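Local coordinates for charybdin (PDB 2B7U), which is a plant member of the ribosome-inactivating protein family, whose fold combines a mixed beta sheet with a largely helical remainder, at residues T7-V12 against I73-L78; V79-Q84 against H103-S108; K228-K231 against E235-N238. One frame throughout, in Å; residues are numbered along the deposited sequence. Where two conformers were deposited one is given.

How the interactions relate
Interactions 1 and 2 touch, their centres about 11 Å apart, and both reach the same mixed sheet, whereas interaction 3 stands apart. Strands 67-74 and 80-84 follow each other in the chain and are neighbours in the sheet, and His74 connects the first two contacts: His74 N lies 2.9 Å from Val79 O, and His74 NE2 lies 2.9 Å from Arg81 NE, both probable hydrogen bonds. His74 CE1 also packs on Leu104 CD1. Interaction 3 is centred about 28 Å from interaction 1 and about 36 Å from interaction 2, with nearest atoms about 13 and 18 Å away, so neither touches it. At its edge Lys228 NZ forms a salt bridge with a MES molecule, probably from the crystallisation liquor.

Interaction 1: T7-V12 against I73-L78; sequences TVKFTV and IHRDDL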
loop_
_atom_site.group_PDB
_atom_site.type_symbol
_atom_site.label_atom_id
_atom_site.label_comp_id
_atom_site.label_asym_id
_atom_site.label_seq_id
_atom_site.Cartn_x
_atom_site.Cartn_y
_atom_site.Cartn_z
ATOM N N THR A 7 10.404 -4.765 -12.659
ATOM C CA THR A 7 11.108 -5.972 -12.251
ATOM C C THR A 7 10.464 -6.455 -10.947
ATOM O O THR A 7 9.609 -5.768 -10.372
ATOM C CB THR A 7 12.667 -5.754 -12.212
ATOM O OG1 THR A 7 12.987 -4.404 -11.852
ATOM C CG2 THR A 7 13.265 -6.006 -13.585
ATOM N N VAL A 8 10.786 -7.675 -10.525
ATOM C CA VAL A 8 10.335 -8.159 -9.223
ATOM C C VAL A 8 11.547 -8.366 -8.324
ATOM O O VAL A 8 12.272 -9.356 -8.459
ATOM C CB VAL A 8 9.497 -9.441 -9.342
ATOM C CG1 VAL A 8 10.136 -10.409 -10.256
ATOM C CG2 VAL A 8 9.234 -10.066 -7.967
ATOM N N LYS A 9 11.777 -7.411 -7.433
ATOM C CA LYS A 9 12.920 -7.450 -6.522
ATOM C C LYS A 9 12.867 -8.613 -5.528
ATOM O O LYS A 9 13.911 -9.206 -5.214
ATOM C CB LYS A 9 13.040 -6.132 -5.742
ATOM C CG LYS A 9 13.292 -4.831 -6.573
ATOM C CD LYS A 9 13.978 -5.131 -7.876
ATOM C CE LYS A 9 14.693 -3.935 -8.502
ATOM N NZ LYS A 9 15.841 -4.393 -9.377
ATOM N N PHE A 10 11.669 -8.947 -5.052
ATOM C CA PHE A 10 11.503 -10.030 -4.083
ATOM C C PHE A 10 10.034 -10.434 -4.045
ATOM O O PHE A 10 9.167 -9.720 -4.591
ATOM C CB PHE A 10 12.009 -9.606 -2.686
ATOM C CG PHE A 10 11.212 -8.490 -2.045
ATOM C CD1 PHE A 10 10.091 -8.773 -1.286
ATOM C CD2 PHE A 10 11.591 -7.157 -2.190
ATOM C CE1 PHE A 10 9.337 -7.770 -0.721
ATOM C CE2 PHE A 10 10.843 -6.155 -1.631
ATOM C CZ PHE A 10 9.730 -6.448 -0.875
ATOM N N THR A 11 9.787 -11.573 -3.413
ATOM C CA THR A 11 8.449 -12.111 -3.194
ATOM C C THR A 11 8.268 -12.414 -1.711
ATOM O O THR A 11 9.172 -12.983 -1.064
ATOM C CB THR A 11 8.194 -13.384 -4.039
ATOM O OG1 THR A 11 8.348 -13.088 -5.440
ATOM C CG2 THR A 11 6.785 -13.953 -3.797
ATOM N N VAL A 12 7.129 -12.015 -1.169
ATOM C CA VAL A 12 6.725 -12.384 0.198
ATOM C C VAL A 12 5.418 -13.171 0.094
ATOM O O VAL A 12 4.594 -12.889 -0.767
ATOM C CB VAL A 12 6.569 -11.169 1.170
ATOM C CG1 VAL A 12 7.938 -10.624 1.515
ATOM C CG2 VAL A 12 5.679 -10.050 0.584
ATOM N N ILE A 73 3.276 -5.197 -6.936
ATOM C CA ILE A 73 3.173 -3.861 -6.342
ATOM C C ILE A 73 4.451 -3.070 -6.618
ATOM O O ILE A 73 5.543 -3.612 -6.522
ATOM C CB ILE A 73 2.961 -4.018 -4.820
ATOM C CG1 ILE A 73 1.671 -4.813 -4.558
ATOM C CG2 ILE A 73 2.880 -2.665 -4.128
ATOM C CD1 ILE A 73 1.429 -5.225 -3.123
ATOM N N HIS A 74 4.308 -1.773 -6.883
ATOM C CA HIS A 74 5.468 -0.889 -7.031
ATOM C C HIS A 74 6.244 -0.725 -5.717
ATOM O O HIS A 74 5.653 -0.456 -4.668
ATOM C CB HIS A 74 5.029 0.490 -7.494
ATOM C CG HIS A 74 4.524 0.524 -8.885
ATOM N ND1 HIS A 74 5.351 0.726 -9.966
ATOM C CD2 HIS A 74 3.272 0.392 -9.381
ATOM C CE1 HIS A 74 4.625 0.713 -11.073
ATOM N NE2 HIS A 74 3.354 0.528 -10.742
ATOM N N ARG A 75 7.569 -0.866 -5.796
ATOM C CA ARG A 75 8.403 -0.848 -4.605
ATOM C C ARG A 75 8.675 0.565 -4.141
ATOM O O ARG A 75 9.013 0.766 -2.973
ATOM C CB ARG A 75 9.712 -1.600 -4.828
ATOM C CG ARG A 75 10.431 -1.806 -3.536
ATOM C CD ARG A 75 11.742 -2.532 -3.663
ATOM N NE ARG A 75 12.525 -2.375 -2.440
ATOM C CZ ARG A 75 13.681 -2.988 -2.229
ATOM N NH1 ARG A 75 14.343 -2.784 -1.092
ATOM N NH2 ARG A 75 14.163 -3.828 -3.142
ATOM N N ASP A 76 8.529 1.533 -5.033
ATOM C CA ASP A 76 8.826 2.917 -4.679
ATOM C C ASP A 76 7.628 3.678 -4.121
ATOM O O ASP A 76 7.788 4.559 -3.300
ATOM C CB ASP A 76 9.497 3.662 -5.850
ATOM C CG ASP A 76 8.689 3.619 -7.129
ATOM O OD1 ASP A 76 7.700 2.848 -7.222
ATOM O OD2 ASP A 76 9.088 4.334 -8.065
ATOM N N ASP A 77 6.417 3.359 -4.549
ATOM C CA ASP A 77 5.247 4.051 -4.016
ATOM C C ASP A 77 4.162 3.156 -3.424
ATOM O O ASP A 77 3.149 3.672 -2.970
ATOM C CB ASP A 77 4.687 5.030 -5.059
ATOM C CG ASP A 77 4.110 4.349 -6.259
ATOM O OD1 ASP A 77 3.675 5.055 -7.209
ATOM O OD2 ASP A 77 4.070 3.108 -6.287
ATOM N N LEU A 78 4.401 1.847 -3.380
ATOM C CA LEU A 78 3.491 0.858 -2.823
ATOM C C LEU A 78 2.114 0.812 -3.494
ATOM O O LEU A 78 1.137 0.344 -2.915
ATOM C CB LEU A 78 3.367 1.031 -1.297
ATOM C CG LEU A 78 4.682 0.843 -0.553
ATOM C CD1 LEU A 78 4.460 0.924 0.974
ATOM C CD2 LEU A 78 5.390 -0.427 -0.923
#
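Lys9 and Arg75 bring the two backbones together only to 8.2 Å between their CA atoms, a spacing that fits the sheet order, in which strand 56-64 runs between strands 7-15 and 67-74. Accordingly no hydrogen bond crosses from 7-12 to 73-78, and the gap is spanned by side chains. Arg75 does most of the reaching. Its CG stands anti to the backbone N (chi1 -169°), and the chain then runs straight out to NE, carrying the guanidinium past Lys9 to Phe10. Lys9 meets it with the first part of its own chain, crossing at about a right angle: CB lies 3.7 Å from Arg75 NH2, while Lys9 CG sits at the guanidinium edge, in its plane. A bend at chi2 (-26°) then leads the ammonium away, so Lys9 NZ ends 6.5 Å from Arg75 NH2. Phe10 CE2 lies over one guanidinium face, offset toward the rim and 4.2 Å from Arg75 NE, yet that NE is near the plane of the phenyl ring. The ring therefore presents its edge to the flat cation, which is not the geometry of a cation-pi stack. Phe10 also meets Phe58, the two ring planes at about 10°. Arg75 NH1 makes a weak hydrogen bond to Leu35 O, and Arg56 brings a like charge close. Across the two segments the cation is thus met by carbon, in van der Waals packing, with its polar partners elsewhere.

Interaction 2: V79-Q84 against H103-S108; sequences VLRGYQ and HLIEGS
Arg81 packs against Leu104 while the neighbouring Gly82 receives Ile105, so two consecutive residues of the strand meet two consecutive residues of the loop. Arg81 starts with CG anti to the backbone N, then folds at both chi2 (50°) and chi3 (57°). The fold turns its CD and NE against one methyl: Leu104 CD1 lies 3.6 Å from Arg81 CD and 3.5 Å from Arg81 NE. The methyl approaches the guanidinium obliquely. The same bends serve the polar end, where NE bonds to His74 NE2 and NH1 to the carbonyl oxygens of Leu94 and Glu95. Ile105 is extended, CG1 anti to its carbonyl carbon, and sends CD1 down onto the strand, 3.8 Å from Gly82 CA; the approach is possible because no side chain stands there. Within the loop, His103 ND1 donates to Ser108 OG at 2.9 Å, nearly straight (172°) and in the imidazole plane. Glu93 grips the loop from strand 91-93, its carboxylate taking the amides of Leu104 and Ile105 and also bonding Ser108 OG. Ser108 N closes onto Ile105 O at 3.2 Å, completing a type II beta turn whose third position is Gly107, at positive phi. On the strand side, Arg81 and Gly82 together face Arg72 on strand 67-74, the signature of a classic beta bulge, against which this turn-bearing loop packs.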
loop_
_atom_site.group_PDB
_atom_site.type_symbol
_atom_site.label_atom_id
_atom_site.label_comp_id
_atom_site.label_asym_id
_atom_site.label_seq_id
_atom_site.Cartn_x
_atom_site.Cartn_y
_atom_site.Cartn_z
ATOM N N VAL A 79 2.066 1.215 -4.755
ATOM C CA VAL A 79 0.847 1.178 -5.523
ATOM C C VAL A 79 0.689 -0.207 -6.180
ATOM O O VAL A 79 1.612 -0.757 -6.781
ATOM C CB VAL A 79 0.834 2.287 -6.582
ATOM C CG1 VAL A 79 -0.329 2.151 -7.525
ATOM C CG2 VAL A 79 0.774 3.661 -5.915
ATOM N N LEU A 80 -0.502 -0.761 -6.049
ATOM C CA LEU A 80 -0.810 -2.057 -6.651
ATOM C C LEU A 80 -0.830 -1.905 -8.179
ATOM O O LEU A 80 -1.449 -0.982 -8.722
ATOM C CB LEU A 80 -2.157 -2.551 -6.094
ATOM C CG LEU A 80 -2.382 -4.060 -5.992
ATOM C CD1 LEU A 80 -3.378 -4.383 -4.898
ATOM C CD2 LEU A 80 -2.867 -4.584 -7.340
ATOM N N ARG A 81 -0.156 -2.799 -8.901
ATOM C CA ARG A 81 -0.135 -2.706 -10.360
ATOM C C ARG A 81 -0.849 -3.837 -11.092
ATOM O O ARG A 81 -1.317 -3.658 -12.230
ATOM C CB ARG A 81 1.304 -2.618 -10.875
ATOM C CG ARG A 81 1.475 -2.394 -12.394
ATOM C CD ARG A 81 0.651 -1.258 -12.918
ATOM N NE ARG A 81 0.932 -0.002 -12.232
ATOM C CZ ARG A 81 0.067 1.006 -12.118
ATOM N NH1 ARG A 81 -1.141 0.934 -12.672
ATOM N NH2 ARG A 81 0.409 2.103 -11.471
ATOM N N GLY A 82 -0.920 -5.016 -10.483
ATOM C CA GLY A 82 -1.571 -6.139 -11.147
ATOM C C GLY A 82 -1.650 -7.355 -10.264
ATOM O O GLY A 82 -1.153 -7.348 -9.159
ATOM N N TYR A 83 -2.317 -8.381 -10.762
ATOM C CA TYR A 83 -2.424 -9.633 -10.021
ATOM C C TYR A 83 -2.590 -10.799 -10.991
ATOM O O TYR A 83 -2.969 -10.624 -12.159
ATOM C CB TYR A 83 -3.554 -9.581 -9.001
ATOM C CG TYR A 83 -4.906 -9.730 -9.632
ATOM C CD1 TYR A 83 -5.532 -10.968 -9.727
ATOM C CD2 TYR A 83 -5.572 -8.620 -10.154
ATOM C CE1 TYR A 83 -6.771 -11.099 -10.355
ATOM C CE2 TYR A 83 -6.819 -8.745 -10.776
ATOM C CZ TYR A 83 -7.413 -9.983 -10.848
ATOM O OH TYR A 83 -8.640 -10.118 -11.466
ATOM N N GLN A 84 -2.289 -11.985 -10.480
ATOM C CA GLN A 84 -2.331 -13.197 -11.285
ATOM C C GLN A 84 -3.475 -14.119 -10.877
ATOM O O GLN A 84 -3.617 -14.446 -9.701
ATOM C CB GLN A 84 -1.032 -13.966 -11.123
ATOM C CG GLN A 84 -0.893 -15.082 -12.139
ATOM C CD GLN A 84 0.427 -15.798 -12.090
ATOM O OE1 GLN A 84 0.974 -16.174 -13.143
ATOM N NE2 GLN A 84 0.931 -16.031 -10.899
ATOM N N HIS A 103 2.539 -1.906 -21.302
ATOM C CA HIS A 103 2.285 -2.785 -20.150
ATOM C C HIS A 103 3.497 -2.897 -19.218
ATOM O O HIS A 103 4.607 -3.222 -19.651
ATOM C CB HIS A 103 1.883 -4.187 -20.617
ATOM C CG HIS A 103 0.590 -4.231 -21.375
ATOM N ND1 HIS A 103 -0.479 -5.004 -20.975
ATOM C CD2 HIS A 103 0.195 -3.602 -22.508
ATOM C CE1 HIS A 103 -1.477 -4.846 -21.825
ATOM N NE2 HIS A 103 -1.095 -4.003 -22.766
ATOM N N LEU A 104 3.275 -2.640 -17.933
ATOM C CA LEU A 104 4.313 -2.846 -16.916
ATOM C C LEU A 104 4.492 -4.337 -16.589
ATOM O O LEU A 104 5.507 -4.731 -16.012
ATOM C CB LEU A 104 3.985 -2.051 -15.652
ATOM C CG LEU A 104 4.191 -0.534 -15.728
ATOM C CD1 LEU A 104 3.464 0.165 -14.585
ATOM C CD2 LEU A 104 5.682 -0.168 -15.727
ATOM N N ILE A 105 3.482 -5.143 -16.904
ATOM C CA ILE A 105 3.532 -6.582 -16.745
ATOM C C ILE A 105 3.372 -7.249 -18.123
ATOM O O ILE A 105 2.316 -7.174 -18.754
ATOM C CB ILE A 105 2.427 -7.051 -15.773
ATOM C CG1 ILE A 105 2.594 -6.343 -14.421
ATOM C CG2 ILE A 105 2.468 -8.572 -15.615
ATOM C CD1 ILE A 105 1.441 -6.555 -13.463
ATOM N N GLU A 106 4.427 -7.890 -18.607
ATOM C CA GLU A 106 4.392 -8.435 -19.952
ATOM C C GLU A 106 3.289 -9.470 -20.081
ATOM O O GLU A 106 3.160 -10.368 -19.245
ATOM C CB GLU A 106 5.733 -9.069 -20.328
ATOM C CG GLU A 106 5.781 -9.615 -21.763
ATOM C CD GLU A 106 7.052 -10.402 -22.054
ATOM O OE1 GLU A 106 8.040 -10.254 -21.294
ATOM O OE2 GLU A 106 7.060 -11.168 -23.042
ATOM N N GLY A 107 2.486 -9.334 -21.130
ATOM C CA GLY A 107 1.458 -10.317 -21.447
ATOM C C GLY A 107 0.153 -10.130 -20.694
ATOM O O GLY A 107 -0.771 -10.934 -20.841
ATOM N N SER A 108 0.066 -9.070 -19.900
ATOM C CA SER A 108 -1.132 -8.804 -19.103
ATOM C C SER A 108 -2.306 -8.283 -19.933
ATOM O O SER A 108 -2.134 -7.734 -21.026
ATOM C CB SER A 108 -0.820 -7.793 -17.988
ATOM O OG SER A 108 -0.636 -6.494 -18.515
#

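Interaction 3: K228-K231 against E235-N238; sequences KIIK and ELLN
Lys231 and Glu235 share one water, whose oxygen is gripped from three directions. It accepts from Lys231 N at 2.9 Å and donates both to Ile229 O, at 2.8 Å, and to Glu235 OE1, at 2.6 Å. Lys231 N also reaches Glu235 OE2 directly, but this bond is weak, at 3.2 Å and bent to 129°. The backbone N-H is therefore divided between the water and the carboxylate. Extended beyond CG (chi2 169°), the glutamate chain carries its carboxylate out to the strand end, where OE2 has a further hydrogen bond to Thr232 OG1. Beside this polar bridge is an apolar contact. Ile230 CG2, anti to its own backbone N, touches the helix through one methyl, 3.7 Å from Glu235 CB and 4.0 Å from Leu236 CB. It also lies 3.5 Å from Leu236 N, so the methyl rests on backbone as well as side chain. The contact joins strand 228-230 to helix 233-237, which follows it almost at once. Ile230 and Leu236 both touch Ile225 of the partner strand 223-225, while Leu236 continues onto Phe205 and Ile209 of helix 202-214.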
loop_
_atom_site.group_PDB
_atom_site.type_symbol
_atom_site.label_atom_id
_atom_site.label_comp_id
_atom_site.label_asym_id
_atom_site.label_seq_id
_atom_site.Cartn_x
_atom_site.Cartn_y
_atom_site.Cartn_z
ATOM N N LYS A 228 -5.961 16.159 16.563
ATOM C CA LYS A 228 -4.819 16.579 17.365
ATOM C C LYS A 228 -3.821 17.316 16.483
ATOM O O LYS A 228 -3.604 16.912 15.340
ATOM C CB LYS A 228 -4.110 15.374 17.947
ATOM C CG LYS A 228 -4.936 14.529 18.874
ATOM C CD LYS A 228 -4.222 13.193 19.211
ATOM C CE LYS A 228 -2.697 13.315 19.486
ATOM N NZ LYS A 228 -1.769 12.919 18.336
ATOM N N ILE A 229 -3.183 18.340 17.029
ATOM C CA ILE A 229 -2.194 19.101 16.271
ATOM C C ILE A 229 -0.822 18.438 16.380
ATOM O O ILE A 229 -0.339 18.134 17.474
ATOM C CB ILE A 229 -2.194 20.600 16.686
ATOM C CG1 ILE A 229 -3.587 21.185 16.415
ATOM C CG2 ILE A 229 -1.134 21.360 15.920
ATOM C CD1 ILE A 229 -3.860 22.557 17.029
ATOM N N ILE A 230 -0.212 18.205 15.221
ATOM C CA ILE A 230 1.102 17.568 15.093
ATOM C C ILE A 230 2.080 18.655 14.666
ATOM O O ILE A 230 2.063 19.122 13.525
ATOM C CB ILE A 230 1.060 16.456 14.027
ATOM C CG1 ILE A 230 -0.163 15.551 14.235
ATOM C CG2 ILE A 230 2.369 15.673 14.020
ATOM C CD1 ILE A 230 -0.285 14.889 15.575
ATOM N N LYS A 231 2.923 19.065 15.605
ATOM C CA LYS A 231 3.653 20.317 15.498
ATOM C C LYS A 231 5.002 20.217 14.825
ATOM O O LYS A 231 5.517 21.234 14.342
ATOM C CB LYS A 231 3.831 20.944 16.891
ATOM C CG LYS A 231 2.572 21.641 17.395
ATOM C CD LYS A 231 2.882 22.647 18.510
ATOM C CE LYS A 231 3.776 23.842 18.061
ATOM N NZ LYS A 231 3.206 24.685 16.939
ATOM N N GLU A 235 7.231 14.308 15.151
ATOM C CA GLU A 235 5.955 13.793 15.629
ATOM C C GLU A 235 5.170 13.201 14.476
ATOM O O GLU A 235 4.482 12.202 14.640
ATOM C CB GLU A 235 5.129 14.885 16.286
ATOM C CG GLU A 235 5.646 15.384 17.585
ATOM C CD GLU A 235 4.898 16.637 17.995
ATOM O OE1 GLU A 235 4.032 16.551 18.901
ATOM O OE2 GLU A 235 5.151 17.699 17.388
ATOM N N LEU A 236 5.274 13.814 13.305
ATOM C CA LEU A 236 4.555 13.281 12.136
ATOM C C LEU A 236 5.114 11.911 11.730
ATOM O O LEU A 236 4.366 10.969 11.381
ATOM C CB LEU A 236 4.621 14.281 10.999
ATOM C CG LEU A 236 3.763 13.973 9.782
ATOM C CD1 LEU A 236 2.257 13.934 10.140
ATOM C CD2 LEU A 236 4.020 14.964 8.724
ATOM N N LEU A 237 6.444 11.789 11.783
ATOM C CA LEU A 237 7.117 10.552 11.386
ATOM C C LEU A 237 6.643 9.332 12.203
ATOM O O LEU A 237 6.606 8.215 11.696
ATOM C CB LEU A 237 8.648 10.720 11.485
ATOM C CG LEU A 237 9.482 9.507 11.068
ATOM C CD1 LEU A 237 9.158 9.056 9.634
ATOM C CD2 LEU A 237 10.973 9.811 11.250
ATOM N N ASN A 238 6.256 9.571 13.458
ATOM C CA ASN A 238 5.760 8.517 14.349
ATOM C C ASN A 238 4.525 7.819 13.790
ATOM O O ASN A 238 4.257 6.644 14.126
ATOM C CB ASN A 238 5.423 9.100 15.716
ATOM C CG ASN A 238 6.649 9.396 16.585
ATOM O OD1 ASN A 238 6.521 10.116 17.585
ATOM N ND2 ASN A 238 7.829 8.849 16.233
HETATM O O HOH W 1 2.292 18.347 18.344
#